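PmoD (Methylocystis sp. ATCC 49242, PDB 6CPD) binds copper through a periplasmic cupredoxin-like domain and probably takes part in copper handling in methane-oxidising bacteria. Local coordinates at residues 31-36 / 123-128; 37-42 / 97-102; 57-62 / 103-108. One frame throughout, in Å; residues are numbered along the deposited sequence.

Contact 1 of 3, residues 31-36 / 123-128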
ATOM      1  N   ASP B  31      -4.677  -4.012  -3.400  1.00 29.11           N
ATOM      2  CA  ASP B  31      -4.311  -4.955  -4.453  1.00 30.13           C
ATOM      3  C   ASP B  31      -5.232  -6.173  -4.517  1.00 32.83           C
ATOM      4  O   ASP B  31      -5.013  -7.071  -5.324  1.00 30.17           O
ATOM      5  CB  ASP B  31      -2.863  -5.417  -4.301  1.00 38.14           C
ATOM      6  CG  ASP B  31      -2.539  -5.869  -2.901  1.00 43.17           C
ATOM      7  OD1 ASP B  31      -3.470  -6.276  -2.182  1.00 43.13           O
ATOM      8  OD2 ASP B  31      -1.348  -5.834  -2.531  1.00 44.80           O
ATOM      9  N   GLU B  32      -6.261  -6.185  -3.677  1.00 26.57           N
ATOM     10  CA  GLU B  32      -7.273  -7.233  -3.734  1.00 31.30           C
ATOM     11  C   GLU B  32      -8.606  -6.562  -3.967  1.00 35.06           C
ATOM     12  O   GLU B  32      -9.243  -6.075  -3.033  1.00 40.14           O
ATOM     13  CB  GLU B  32      -7.287  -8.047  -2.449  1.00 40.11           C
ATOM     14  CG  GLU B  32      -5.935  -8.641  -2.095  1.00 53.94           C
ATOM     15  CD  GLU B  32      -5.690  -9.966  -2.794  1.00 66.98           C
ATOM     16  OE1 GLU B  32      -6.680 -10.632  -3.173  1.00 69.81           O
ATOM     17  OE2 GLU B  32      -4.508 -10.333  -2.973  1.00 74.68           O
ATOM     18  N   ILE B  33      -8.997  -6.504  -5.233  1.00 33.39           N
ATOM     19  CA  ILE B  33     -10.237  -5.853  -5.642  1.00 30.84           C
ATOM     20  C   ILE B  33     -11.339  -6.902  -5.800  1.00 35.21           C
ATOM     21  O   ILE B  33     -11.266  -7.714  -6.713  1.00 35.06           O
ATOM     22  CB  ILE B  33      -9.981  -5.078  -6.957  1.00 31.31           C
ATOM     23  CG1 ILE B  33      -8.827  -4.089  -6.746  1.00 32.39           C
ATOM     24  CG2 ILE B  33     -11.213  -4.386  -7.449  1.00 28.73           C
ATOM     25  CD1 ILE B  33      -8.299  -3.499  -8.019  1.00 37.24           C
ATOM     26  N   PRO B  34     -12.368  -6.873  -4.929  1.00 36.61           N
ATOM     27  CA  PRO B  34     -13.281  -8.027  -4.791  1.00 40.05           C
ATOM     28  C   PRO B  34     -14.303  -8.229  -5.914  1.00 42.09           C
ATOM     29  O   PRO B  34     -14.753  -9.361  -6.122  1.00 41.23           O
ATOM     30  CB  PRO B  34     -13.999  -7.749  -3.464  1.00 39.84           C
ATOM     31  CG  PRO B  34     -13.922  -6.280  -3.283  1.00 31.37           C
ATOM     32  CD  PRO B  34     -12.603  -5.865  -3.880  1.00 28.26           C
ATOM     33  N   ALA B  35     -14.657  -7.183  -6.651  1.00 36.60           N
ATOM     34  CA  ALA B  35     -15.763  -7.332  -7.593  1.00 37.91           C
ATOM     35  C   ALA B  35     -15.341  -6.992  -9.011  1.00 33.07           C
ATOM     36  O   ALA B  35     -14.326  -6.338  -9.229  1.00 31.50           O
ATOM     37  CB  ALA B  35     -16.945  -6.441  -7.169  1.00 40.58           C
ATOM     38  N   THR B  36     -16.079  -7.536  -9.973  1.00 35.92           N
ATOM     39  CA  THR B  36     -15.965  -7.116 -11.355  1.00 39.94           C
ATOM     40  C   THR B  36     -16.789  -5.840 -11.476  1.00 42.36           C
ATOM     41  O   THR B  36     -17.603  -5.544 -10.599  1.00 41.10           O
ATOM     42  CB  THR B  36     -16.443  -8.207 -12.338  1.00 42.30           C
ATOM     43  OG1 THR B  36     -17.701  -8.712 -11.899  1.00 42.67           O
ATOM     44  CG2 THR B  36     -15.446  -9.366 -12.366  1.00 44.22           C
ATOM     45  N   PHE B 123       2.677  -2.487 -10.302  1.00 29.02           N
ATOM     46  CA  PHE B 123       1.866  -2.865  -9.160  1.00 29.55           C
ATOM     47  C   PHE B 123       0.959  -4.003  -9.581  1.00 31.02           C
ATOM     48  O   PHE B 123       0.203  -3.909 -10.564  1.00 28.87           O
ATOM     49  CB  PHE B 123       1.102  -1.691  -8.569  1.00 34.47           C
ATOM     50  CG  PHE B 123       0.165  -1.005  -9.501  1.00 34.90           C
ATOM     51  CD1 PHE B 123      -1.185  -1.318  -9.497  1.00 36.64           C
ATOM     52  CD2 PHE B 123       0.606   0.055 -10.288  1.00 41.56           C
ATOM     53  CE1 PHE B 123      -2.074  -0.643 -10.333  1.00 37.93           C
ATOM     54  CE2 PHE B 123      -0.280   0.752 -11.117  1.00 41.76           C
ATOM     55  CZ  PHE B 123      -1.623   0.398 -11.138  1.00 38.38           C
ATOM     56  N   LYS B 124       1.054  -5.084  -8.821  1.00 27.59           N
ATOM     57  CA  LYS B 124       0.345  -6.306  -9.160  1.00 23.50           C
ATOM     58  C   LYS B 124      -0.906  -6.347  -8.325  1.00 27.01           C
ATOM     59  O   LYS B 124      -0.870  -6.024  -7.139  1.00 24.94           O
ATOM     60  CB  LYS B 124       1.225  -7.522  -8.899  1.00 26.80           C
ATOM     61  CG  LYS B 124       2.500  -7.514  -9.714  1.00 31.18           C
ATOM     62  CD  LYS B 124       3.177  -8.862  -9.686  1.00 40.22           C
ATOM     63  CE  LYS B 124       4.372  -8.890 -10.601  1.00 50.44           C
ATOM     64  NZ  LYS B 124       4.889 -10.279 -10.705  1.00 56.60           N
ATOM     65  N   PHE B 125      -2.029  -6.703  -8.937  1.00 26.02           N
ATOM     66  CA  PHE B 125      -3.257  -6.776  -8.166  1.00 23.61           C
ATOM     67  C   PHE B 125      -4.177  -7.826  -8.748  1.00 26.88           C
ATOM     68  O   PHE B 125      -3.957  -8.334  -9.846  1.00 28.33           O
ATOM     69  CB  PHE B 125      -3.974  -5.410  -8.108  1.00 24.93           C
ATOM     70  CG  PHE B 125      -4.416  -4.868  -9.449  1.00 26.43           C
ATOM     71  CD1 PHE B 125      -3.526  -4.194 -10.269  1.00 27.86           C
ATOM     72  CD2 PHE B 125      -5.741  -5.003  -9.873  1.00 29.45           C
ATOM     73  CE1 PHE B 125      -3.937  -3.686 -11.499  1.00 29.36           C
ATOM     74  CE2 PHE B 125      -6.164  -4.487 -11.097  1.00 26.44           C
ATOM     75  CZ  PHE B 125      -5.268  -3.823 -11.904  1.00 28.34           C
ATOM     76  N   MET B 126      -5.221  -8.155  -8.017  1.00 26.79           N
ATOM     77  CA  MET B 126      -6.163  -9.070  -8.610  1.00 28.74           C
ATOM     78  C   MET B 126      -7.589  -8.597  -8.446  1.00 32.56           C
ATOM     79  O   MET B 126      -7.926  -7.863  -7.510  1.00 30.47           O
ATOM     80  CB  MET B 126      -5.981 -10.447  -8.031  1.00 35.41           C
ATOM     81  CG  MET B 126      -6.388 -10.613  -6.610  1.00 44.56           C
ATOM     82  SD  MET B 126      -6.356 -12.392  -6.349  1.00143.27           S
ATOM     83  CE  MET B 126      -7.331 -12.894  -7.765  1.00 62.73           C
ATOM     84  N   VAL B 127      -8.414  -9.024  -9.395  1.00 36.03           N
ATOM     85  CA  VAL B 127      -9.825  -8.698  -9.403  1.00 34.77           C
ATOM     86  C   VAL B 127     -10.574  -9.988  -9.156  1.00 39.83           C
ATOM     87  O   VAL B 127     -10.321 -10.994  -9.819  1.00 39.45           O
ATOM     88  CB  VAL B 127     -10.247  -8.056 -10.736  1.00 38.45           C
ATOM     89  CG1 VAL B 127     -11.747  -7.823 -10.772  1.00 44.87           C
ATOM     90  CG2 VAL B 127      -9.461  -6.760 -10.972  1.00 34.39           C
ATOM     91  N   GLY B 128     -11.474  -9.970  -8.180  1.00 40.46           N
ATOM     92  CA  GLY B 128     -12.300 -11.128  -7.893  1.00 49.90           C
ATOM     93  C   GLY B 128     -11.629 -12.092  -6.936  1.00 53.81           C
ATOM     94  O   GLY B 128     -12.189 -13.151  -6.630  1.00 65.34           O
TER
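E32 pairs with M126 and I33 with V127 in parallel register, and three backbone hydrogen bonds join the strands: M126 N to D31 O, I33 N to M126 O, and G128 N to I33 O. The last is the shortest, at 2.7 Å. I33 O also takes a CA-H...O contact from V127 CA. On one face of the sheet E32 meets M126. The E32 chain bends at chi2 (-85°) and brings its carboxylate obliquely against the thioether arm. E32 OE1 lies 3.4 Å from M126 CG and 3.6 Å from M126 SD. With E32 shortened to an alanine, M126 CG and SD would probably lose this cover and the thioether would be freer to turn. Within this chain, strand 32-33 is an outermost strand of the mixed sheet. Its parallel pairing with the C-terminal strand 118-127 is a feature of the cupredoxin beta-sandwich. On the other face I33 CD1 comes obliquely to the F125 ring, 3.5 Å from CD2. V127 CG1 lies 3.4 Å from A35 O, where the chain turns away from the sheet. D31 rests its CB on K124 O at 3.5 Å. Its carboxylate turns away, and OD2 accepts a hydrogen bond from M5 N of the second subunit. E28 of that subunit also places a carboxylate oxygen near E32 OE1, a closeness of like charges that may favour protonation of one of them.

Contact 2 of 3, residues 37-42 / 97-102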
ATOM      1  N   GLY B  37     -16.545  -5.048 -12.507  1.00 40.71           N
ATOM      2  CA  GLY B  37     -17.385  -3.888 -12.725  1.00 47.08           C
ATOM      3  C   GLY B  37     -16.614  -2.587 -12.642  1.00 48.94           C
ATOM      4  O   GLY B  37     -15.371  -2.569 -12.714  1.00 32.74           O
ATOM      5  N   ARG B  38     -17.367  -1.507 -12.432  1.00 35.76           N
ATOM      6  CA  ARG B  38     -16.833  -0.148 -12.436  1.00 35.08           C
ATOM      7  C   ARG B  38     -15.783   0.036 -11.360  1.00 36.41           C
ATOM      8  O   ARG B  38     -16.048  -0.122 -10.171  1.00 34.10           O
ATOM      9  CB  ARG B  38     -17.949   0.880 -12.232  1.00 37.49           C
ATOM     10  CG  ARG B  38     -17.486   2.334 -12.154  1.00 37.34           C
ATOM     11  CD  ARG B  38     -18.609   3.286 -12.558  1.00 43.95           C
ATOM     12  NE  ARG B  38     -19.755   3.193 -11.651  1.00 51.90           N
ATOM     13  CZ  ARG B  38     -20.139   4.164 -10.817  1.00 51.74           C
ATOM     14  NH1 ARG B  38     -19.483   5.314 -10.783  1.00 49.14           N
ATOM     15  NH2 ARG B  38     -21.187   3.989 -10.019  1.00 51.09           N
ATOM     16  N   THR B  39     -14.586   0.396 -11.784  1.00 31.32           N
ATOM     17  CA  THR B  39     -13.491   0.509 -10.838  1.00 31.96           C
ATOM     18  C   THR B  39     -12.758   1.809 -11.074  1.00 33.39           C
ATOM     19  O   THR B  39     -12.402   2.127 -12.207  1.00 31.84           O
ATOM     20  CB  THR B  39     -12.545  -0.692 -10.976  1.00 32.10           C
ATOM     21  OG1 THR B  39     -13.312  -1.892 -10.849  1.00 32.79           O
ATOM     22  CG2 THR B  39     -11.467  -0.663  -9.908  1.00 29.39           C
ATOM     23  N   ILE B  40     -12.529   2.563  -9.998  1.00 28.33           N
ATOM     24  CA  ILE B  40     -11.801   3.800 -10.110  1.00 26.19           C
ATOM     25  C   ILE B  40     -10.500   3.665  -9.350  1.00 30.58           C
ATOM     26  O   ILE B  40     -10.506   3.304  -8.177  1.00 29.12           O
ATOM     27  CB  ILE B  40     -12.616   4.983  -9.563  1.00 30.38           C
ATOM     28  CG1 ILE B  40     -13.884   5.161 -10.399  1.00 33.96           C
ATOM     29  CG2 ILE B  40     -11.757   6.260  -9.523  1.00 31.45           C
ATOM     30  CD1 ILE B  40     -14.881   6.127  -9.786  1.00 44.33           C
ATOM     31  N   MET B  41      -9.394   3.955 -10.026  1.00 29.21           N
ATOM     32  CA  MET B  41      -8.085   3.973  -9.376  1.00 27.27           C
ATOM     33  C   MET B  41      -7.526   5.382  -9.309  1.00 30.70           C
ATOM     34  O   MET B  41      -7.334   6.023 -10.347  1.00 32.01           O
ATOM     35  CB  MET B  41      -7.115   3.058 -10.116  1.00 27.28           C
ATOM     36  CG  MET B  41      -7.662   1.640 -10.293  1.00 34.38           C
ATOM     37  SD  MET B  41      -6.431   0.523 -10.988  1.00 64.61           S
ATOM     38  CE  MET B  41      -4.966   1.200 -10.219  1.00 37.28           C
ATOM     39  N   ALA B  42      -7.262   5.850  -8.089  1.00 28.30           N
ATOM     40  CA  ALA B  42      -6.738   7.191  -7.870  1.00 30.19           C
ATOM     41  C   ALA B  42      -5.262   7.152  -7.474  1.00 32.59           C
ATOM     42  O   ALA B  42      -4.875   6.392  -6.579  1.00 33.07           O
ATOM     43  CB  ALA B  42      -7.555   7.907  -6.802  1.00 31.79           C
ATOM     44  N   HIS B  97     -12.251   2.165 -15.003  1.00 31.03           N
ATOM     45  CA  HIS B  97     -12.310   1.046 -15.931  1.00 33.66           C
ATOM     46  C   HIS B  97     -13.335   0.023 -15.464  1.00 38.01           C
ATOM     47  O   HIS B  97     -13.448  -0.256 -14.267  1.00 35.27           O
ATOM     48  CB  HIS B  97     -10.930   0.387 -16.072  1.00 30.57           C
ATOM     49  CG  HIS B  97     -10.885  -0.683 -17.120  1.00 36.43           C
ATOM     50  ND1 HIS B  97     -11.065  -0.420 -18.458  1.00 41.64           N
ATOM     51  CD2 HIS B  97     -10.709  -2.025 -17.021  1.00 40.60           C
ATOM     52  CE1 HIS B  97     -10.990  -1.546 -19.146  1.00 46.22           C
ATOM     53  NE2 HIS B  97     -10.779  -2.537 -18.294  1.00 44.40           N
ATOM     54  N   ASN B  98     -14.090  -0.534 -16.398  1.00 38.45           N
ATOM     55  CA  ASN B  98     -14.931  -1.670 -16.072  1.00 39.54           C
ATOM     56  C   ASN B  98     -14.138  -2.949 -16.265  1.00 40.89           C
ATOM     57  O   ASN B  98     -13.856  -3.342 -17.392  1.00 46.31           O
ATOM     58  CB  ASN B  98     -16.193  -1.694 -16.939  1.00 50.51           C
ATOM     59  CG  ASN B  98     -17.178  -2.776 -16.511  1.00 61.95           C
ATOM     60  OD1 ASN B  98     -17.989  -2.571 -15.609  1.00 68.79           O
ATOM     61  ND2 ASN B  98     -17.127  -3.929 -17.182  1.00 63.39           N
ATOM     62  N   PHE B  99     -13.762  -3.582 -15.157  1.00 34.33           N
ATOM     63  CA  PHE B  99     -13.132  -4.888 -15.220  1.00 36.91           C
ATOM     64  C   PHE B  99     -14.231  -5.923 -15.352  1.00 43.87           C
ATOM     65  O   PHE B  99     -14.919  -6.225 -14.382  1.00 49.11           O
ATOM     66  CB  PHE B  99     -12.273  -5.164 -13.986  1.00 34.50           C
ATOM     67  CG  PHE B  99     -11.006  -4.351 -13.930  1.00 37.02           C
ATOM     68  CD1 PHE B  99      -9.822  -4.862 -14.441  1.00 35.48           C
ATOM     69  CD2 PHE B  99     -10.994  -3.082 -13.357  1.00 38.61           C
ATOM     70  CE1 PHE B  99      -8.650  -4.123 -14.393  1.00 35.21           C
ATOM     71  CE2 PHE B  99      -9.820  -2.330 -13.313  1.00 34.61           C
ATOM     72  CZ  PHE B  99      -8.644  -2.861 -13.835  1.00 33.29           C
ATOM     73  N   ALA B 100     -14.392  -6.461 -16.554  1.00 43.29           N
ATOM     74  CA  ALA B 100     -15.451  -7.438 -16.813  1.00 51.46           C
ATOM     75  C   ALA B 100     -15.054  -8.832 -16.330  1.00 51.90           C
ATOM     76  O   ALA B 100     -15.913  -9.691 -16.139  1.00 53.09           O
ATOM     77  CB  ALA B 100     -15.792  -7.472 -18.294  1.00 50.75           C
ATOM     78  N   ASN B 101     -13.752  -9.045 -16.128  1.00 45.55           N
ATOM     79  CA  ASN B 101     -13.234 -10.374 -15.814  1.00 43.40           C
ATOM     80  C   ASN B 101     -12.393 -10.458 -14.555  1.00 44.07           C
ATOM     81  O   ASN B 101     -11.520  -9.629 -14.324  1.00 40.89           O
ATOM     82  CB  ASN B 101     -12.405 -10.881 -16.988  1.00 46.53           C
ATOM     83  CG  ASN B 101     -13.167 -10.833 -18.290  1.00 52.07           C
ATOM     84  OD1 ASN B 101     -12.972  -9.929 -19.099  1.00 60.62           O
ATOM     85  ND2 ASN B 101     -14.051 -11.792 -18.492  1.00 47.24           N
ATOM     86  N   ASN B 102     -12.641 -11.479 -13.750  1.00 42.23           N
ATOM     87  CA  ASN B 102     -11.743 -11.783 -12.653  1.00 42.65           C
ATOM     88  C   ASN B 102     -10.352 -12.192 -13.183  1.00 45.08           C
ATOM     89  O   ASN B 102     -10.233 -12.667 -14.313  1.00 46.63           O
ATOM     90  CB  ASN B 102     -12.342 -12.881 -11.784  1.00 42.25           C
ATOM     91  CG  ASN B 102     -12.513 -14.188 -12.536  1.00 50.77           C
ATOM     92  OD1 ASN B 102     -13.339 -14.293 -13.449  1.00 55.76           O
ATOM     93  ND2 ASN B 102     -11.747 -15.196 -12.140  1.00 48.60           N
TER
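T39 and F99 cross at about a right angle on the packed face of this antiparallel pair. T39 OG1 sits at the edge of the F99 ring, 3.6 Å from CD2, and T39 CB lies 3.7 Å from the same CD2. One face of the ring takes H97: CD2 of the imidazole stands 3.6 Å above the ring plane of F99, over its centre. H97 NE2 is hydrogen-bonded to E80. Y105 meets F99 edge-to-face, and V127 also touches it. The F99 side chain is buried, turned from its own strand toward the mixed sheet of the cupredoxin sandwich. Four backbone hydrogen bonds join the strands, two at G37 with F99 and two at T39 with H97. At the backbone angles of G37 a side chain would collide with the carbonyl O of T36.

The other face is looser. R38 and N98 lie there, and their side chains do not touch. R38 runs out to a salt bridge with D23. N98 is exposed; its OD1 comes within 3.2 Å of G37 CA without making a hydrogen bond across the contact.

The chemistry centres on G37 O. F99 N reaches G37 O at 3.1 Å, and T39 OG1 donates to G37 O at 2.9 Å, from opposite faces of the carbonyl plane. The T39 torsion (chi1 -54°) sets OG1 beside its own backbone N, where it can turn back to G37. T39 OG1 also accepts from Q21 NE2, so this buried hydroxyl is satisfied. The two donors on G37 O probably help hold the start of strand 37-45 in place.

Contact 3 of 3, residues 57-62 / 103-108; sequences LRIIRD and GHYIGL
I60 and I106 lie side by side and point the same way, with I60 CG1 3.9 Å from I106 CB. L108 crosses I60 obliquely, L108 CD1 lying 4.2 Å from I60 CD1. The I60 torsion (chi1 61°) puts CG1 between its backbone N and carbonyl carbon and turns that branch toward I106. L68 touches all three side chains, and L75 of helix 72-77 packs on L108. On the other face of the sheet, I59 CG1 rests on G107 CA at 4.1 Å, where G107 has no side chain of its own. I59 reaches on to F125.

The strands are antiparallel. R58 with L108 and I60 with I106 each share two backbone hydrogen bonds, and D62 N adds a bond to H104 O at the far end. Strand 103-112 lies between 55-61 and 118-127 in the mixed sheet, one of the two sheets of the cupredoxin beta-sandwich.

Farther out, R61 lays CG obliquely against Y105, 3.8 Å from CE2. The guanidinium stands nearly at right angles to the ring plane and goes on to E80 and A77 O. Y105 OH is hydrogen-bonded to N101 O. D62 flanks the apolar group: its CG is anti to the backbone N (chi1 -168°), which sets the carboxylate across the end of I106, with D62 CG 3.5 Å from I106 CD1. D62 OD1 accepts from L64 N. A water donates to D62 OD2 and to Y105 O, at 2.9 Å each. A second water donates to D62 O at 3.0 Å and weakly to H104 O.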
ATOM      1  N   LEU B  57       0.718   5.070 -18.004  1.00 31.17           N
ATOM      2  CA  LEU B  57       0.142   3.931 -17.289  1.00 30.63           C
ATOM      3  C   LEU B  57      -0.428   2.931 -18.283  1.00 31.57           C
ATOM      4  O   LEU B  57      -1.195   3.298 -19.168  1.00 32.11           O
ATOM      5  CB  LEU B  57      -0.957   4.380 -16.311  1.00 31.90           C
ATOM      6  CG  LEU B  57      -1.784   3.245 -15.675  1.00 35.36           C
ATOM      7  CD1 LEU B  57      -0.988   2.409 -14.657  1.00 32.11           C
ATOM      8  CD2 LEU B  57      -3.079   3.778 -15.052  1.00 34.81           C
ATOM      9  N   ARG B  58      -0.042   1.674 -18.132  1.00 27.58           N
ATOM     10  CA  ARG B  58      -0.654   0.592 -18.883  1.00 29.68           C
ATOM     11  C   ARG B  58      -1.038  -0.522 -17.943  1.00 33.00           C
ATOM     12  O   ARG B  58      -0.198  -1.046 -17.214  1.00 36.34           O
ATOM     13  CB  ARG B  58       0.282   0.092 -19.979  1.00 29.12           C
ATOM     14  CG  ARG B  58      -0.308  -1.083 -20.762  1.00 31.75           C
ATOM     15  CD  ARG B  58       0.673  -1.651 -21.749  1.00 41.18           C
ATOM     16  NE  ARG B  58       0.640  -0.881 -22.988  1.00 54.63           N
ATOM     17  CZ  ARG B  58       1.699  -0.603 -23.731  1.00 59.85           C
ATOM     18  NH1 ARG B  58       2.894  -1.010 -23.349  1.00 67.13           N
ATOM     19  NH2 ARG B  58       1.561   0.096 -24.843  1.00 57.49           N
ATOM     20  N   ILE B  59      -2.312  -0.890 -17.944  1.00 32.71           N
ATOM     21  CA  ILE B  59      -2.729  -2.027 -17.133  1.00 30.49           C
ATOM     22  C   ILE B  59      -2.879  -3.230 -18.054  1.00 31.30           C
ATOM     23  O   ILE B  59      -3.587  -3.166 -19.056  1.00 32.01           O
ATOM     24  CB  ILE B  59      -4.043  -1.736 -16.386  1.00 32.88           C
ATOM     25  CG1 ILE B  59      -3.846  -0.571 -15.416  1.00 34.73           C
ATOM     26  CG2 ILE B  59      -4.531  -2.994 -15.627  1.00 32.51           C
ATOM     27  CD1 ILE B  59      -5.123  -0.177 -14.678  1.00 37.80           C
ATOM     28  N   ILE B  60      -2.174  -4.307 -17.737  1.00 28.00           N
ATOM     29  CA  ILE B  60      -2.239  -5.519 -18.555  1.00 29.71           C
ATOM     30  C   ILE B  60      -2.755  -6.708 -17.766  1.00 28.14           C
ATOM     31  O   ILE B  60      -2.640  -6.768 -16.532  1.00 27.91           O
ATOM     32  CB  ILE B  60      -0.856  -5.917 -19.125  1.00 29.57           C
ATOM     33  CG1 ILE B  60       0.122  -6.205 -17.977  1.00 27.65           C
ATOM     34  CG2 ILE B  60      -0.298  -4.816 -20.036  1.00 31.87           C
ATOM     35  CD1 ILE B  60       1.429  -6.825 -18.432  1.00 30.82           C
ATOM     36  N   ARG B  61      -3.327  -7.658 -18.492  1.00 32.07           N
ATOM     37  CA  ARG B  61      -3.556  -8.983 -17.952  1.00 31.16           C
ATOM     38  C   ARG B  61      -2.183  -9.578 -17.679  1.00 31.50           C
ATOM     39  O   ARG B  61      -1.266  -9.451 -18.496  1.00 35.24           O
ATOM     40  CB  ARG B  61      -4.374  -9.836 -18.943  1.00 27.50           C
ATOM     41  CG  ARG B  61      -5.747  -9.205 -19.210  1.00 31.10           C
ATOM     42  CD  ARG B  61      -6.525  -9.875 -20.321  1.00 38.38           C
ATOM     43  NE  ARG B  61      -6.055  -9.515 -21.658  1.00 40.30           N
ATOM     44  CZ  ARG B  61      -6.415  -8.422 -22.328  1.00 46.15           C
ATOM     45  NH1 ARG B  61      -7.253  -7.540 -21.791  1.00 45.30           N
ATOM     46  NH2 ARG B  61      -5.934  -8.208 -23.547  1.00 45.94           N
ATOM     47  N   ASP B  62      -2.028 -10.188 -16.510  1.00 28.53           N
ATOM     48  CA  ASP B  62      -0.760 -10.771 -16.103  1.00 27.34           C
ATOM     49  C   ASP B  62      -0.535 -12.075 -16.885  1.00 26.63           C
ATOM     50  O   ASP B  62      -1.323 -13.000 -16.752  1.00 31.43           O
ATOM     51  CB  ASP B  62      -0.767 -11.046 -14.593  1.00 28.02           C
ATOM     52  CG  ASP B  62       0.625 -11.388 -14.042  1.00 35.29           C
ATOM     53  OD1 ASP B  62       1.504 -11.837 -14.817  1.00 32.04           O
ATOM     54  OD2 ASP B  62       0.831 -11.212 -12.816  1.00 35.92           O
ATOM     55  N   GLY B 103      -9.311 -12.000 -12.377  1.00 40.97           N
ATOM     56  CA  GLY B 103      -7.982 -12.455 -12.746  1.00 41.47           C
ATOM     57  C   GLY B 103      -6.872 -11.592 -12.171  1.00 38.00           C
ATOM     58  O   GLY B 103      -7.137 -10.684 -11.378  1.00 33.04           O
ATOM     59  N   HIS B 104      -5.630 -11.899 -12.552  1.00 30.22           N
ATOM     60  CA  HIS B 104      -4.472 -11.125 -12.113  1.00 30.26           C
ATOM     61  C   HIS B 104      -4.128 -10.080 -13.143  1.00 29.60           C
ATOM     62  O   HIS B 104      -4.130 -10.368 -14.349  1.00 33.48           O
ATOM     63  CB  HIS B 104      -3.233 -12.005 -11.904  1.00 34.70           C
ATOM     64  CG  HIS B 104      -3.359 -12.994 -10.792  1.00 43.07           C
ATOM     65  ND1 HIS B 104      -3.759 -14.298 -10.996  1.00 55.38           N
ATOM     66  CD2 HIS B 104      -3.112 -12.876  -9.468  1.00 40.79           C
ATOM     67  CE1 HIS B 104      -3.754 -14.938  -9.842  1.00 55.27           C
ATOM     68  NE2 HIS B 104      -3.372 -14.095  -8.897  1.00 50.75           N
ATOM     69  N   TYR B 105      -3.797  -8.886 -12.659  1.00 26.70           N
ATOM     70  CA  TYR B 105      -3.475  -7.768 -13.521  1.00 25.74           C
ATOM     71  C   TYR B 105      -2.196  -7.110 -13.040  1.00 28.29           C
ATOM     72  O   TYR B 105      -1.776  -7.295 -11.891  1.00 27.36           O
ATOM     73  CB  TYR B 105      -4.618  -6.737 -13.556  1.00 26.39           C
ATOM     74  CG  TYR B 105      -5.879  -7.288 -14.159  1.00 27.55           C
ATOM     75  CD1 TYR B 105      -6.784  -7.996 -13.385  1.00 33.16           C
ATOM     76  CD2 TYR B 105      -6.152  -7.127 -15.509  1.00 31.02           C
ATOM     77  CE1 TYR B 105      -7.951  -8.524 -13.948  1.00 35.18           C
ATOM     78  CE2 TYR B 105      -7.304  -7.644 -16.072  1.00 37.11           C
ATOM     79  CZ  TYR B 105      -8.201  -8.335 -15.291  1.00 40.50           C
ATOM     80  OH  TYR B 105      -9.345  -8.847 -15.873  1.00 49.06           O
ATOM     81  N   ILE B 106      -1.573  -6.348 -13.927  1.00 28.73           N
ATOM     82  CA  ILE B 106      -0.390  -5.592 -13.569  1.00 28.39           C
ATOM     83  C   ILE B 106      -0.544  -4.165 -14.069  1.00 31.00           C
ATOM     84  O   ILE B 106      -0.811  -3.954 -15.253  1.00 28.23           O
ATOM     85  CB  ILE B 106       0.896  -6.196 -14.178  1.00 28.95           C
ATOM     86  CG1 ILE B 106       1.015  -7.691 -13.848  1.00 28.76           C
ATOM     87  CG2 ILE B 106       2.118  -5.382 -13.723  1.00 32.37           C
ATOM     88  CD1 ILE B 106       2.287  -8.345 -14.327  1.00 31.37           C
ATOM     89  N   GLY B 107      -0.379  -3.189 -13.183  1.00 28.39           N
ATOM     90  CA  GLY B 107      -0.331  -1.811 -13.623  1.00 27.80           C
ATOM     91  C   GLY B 107       1.128  -1.466 -13.853  1.00 32.14           C
ATOM     92  O   GLY B 107       1.951  -1.579 -12.942  1.00 32.80           O
ATOM     93  N   LEU B 108       1.457  -1.091 -15.084  1.00 30.54           N
ATOM     94  CA  LEU B 108       2.813  -0.679 -15.428  1.00 31.13           C
ATOM     95  C   LEU B 108       2.906   0.835 -15.476  1.00 31.44           C
ATOM     96  O   LEU B 108       2.309   1.459 -16.352  1.00 33.44           O
ATOM     97  CB  LEU B 108       3.233  -1.247 -16.779  1.00 32.12           C
ATOM     98  CG  LEU B 108       3.200  -2.760 -16.890  1.00 38.97           C
ATOM     99  CD1 LEU B 108       3.470  -3.198 -18.328  1.00 40.78           C
ATOM    100  CD2 LEU B 108       4.231  -3.316 -15.945  1.00 40.79           C
TER
HETATM  101  O   HOH W   1      -0.685  -9.747 -10.888  1.00 28.03           O
HETATM  102  O   HOH W   2      -4.315 -13.251 -16.251  1.00 39.11           O

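How the contacts relate
After strands 7-10, 13-20 and 28-29, the chain forms the short strand 32-33 and passes through a turn into strand 37-45 of the other sheet. Strand 55-61 returns it to the mixed sheet. Strand 92-99 then closes contact 2 on strand 37-45, and strand 103-112 closes contact 3 on strand 55-61. These two loops cross, because their segments alternate along the chain. Contact 1 closes last, when strand 118-127 reaches strand 32-33, and both other contacts nest inside it. Contacts 1 and 3 share the mixed sheet, where F123 and F125 bond to G107 and Y105. Contact 2 lies across the sandwich: M41 touches F123 and I59, and F99 meets Y105.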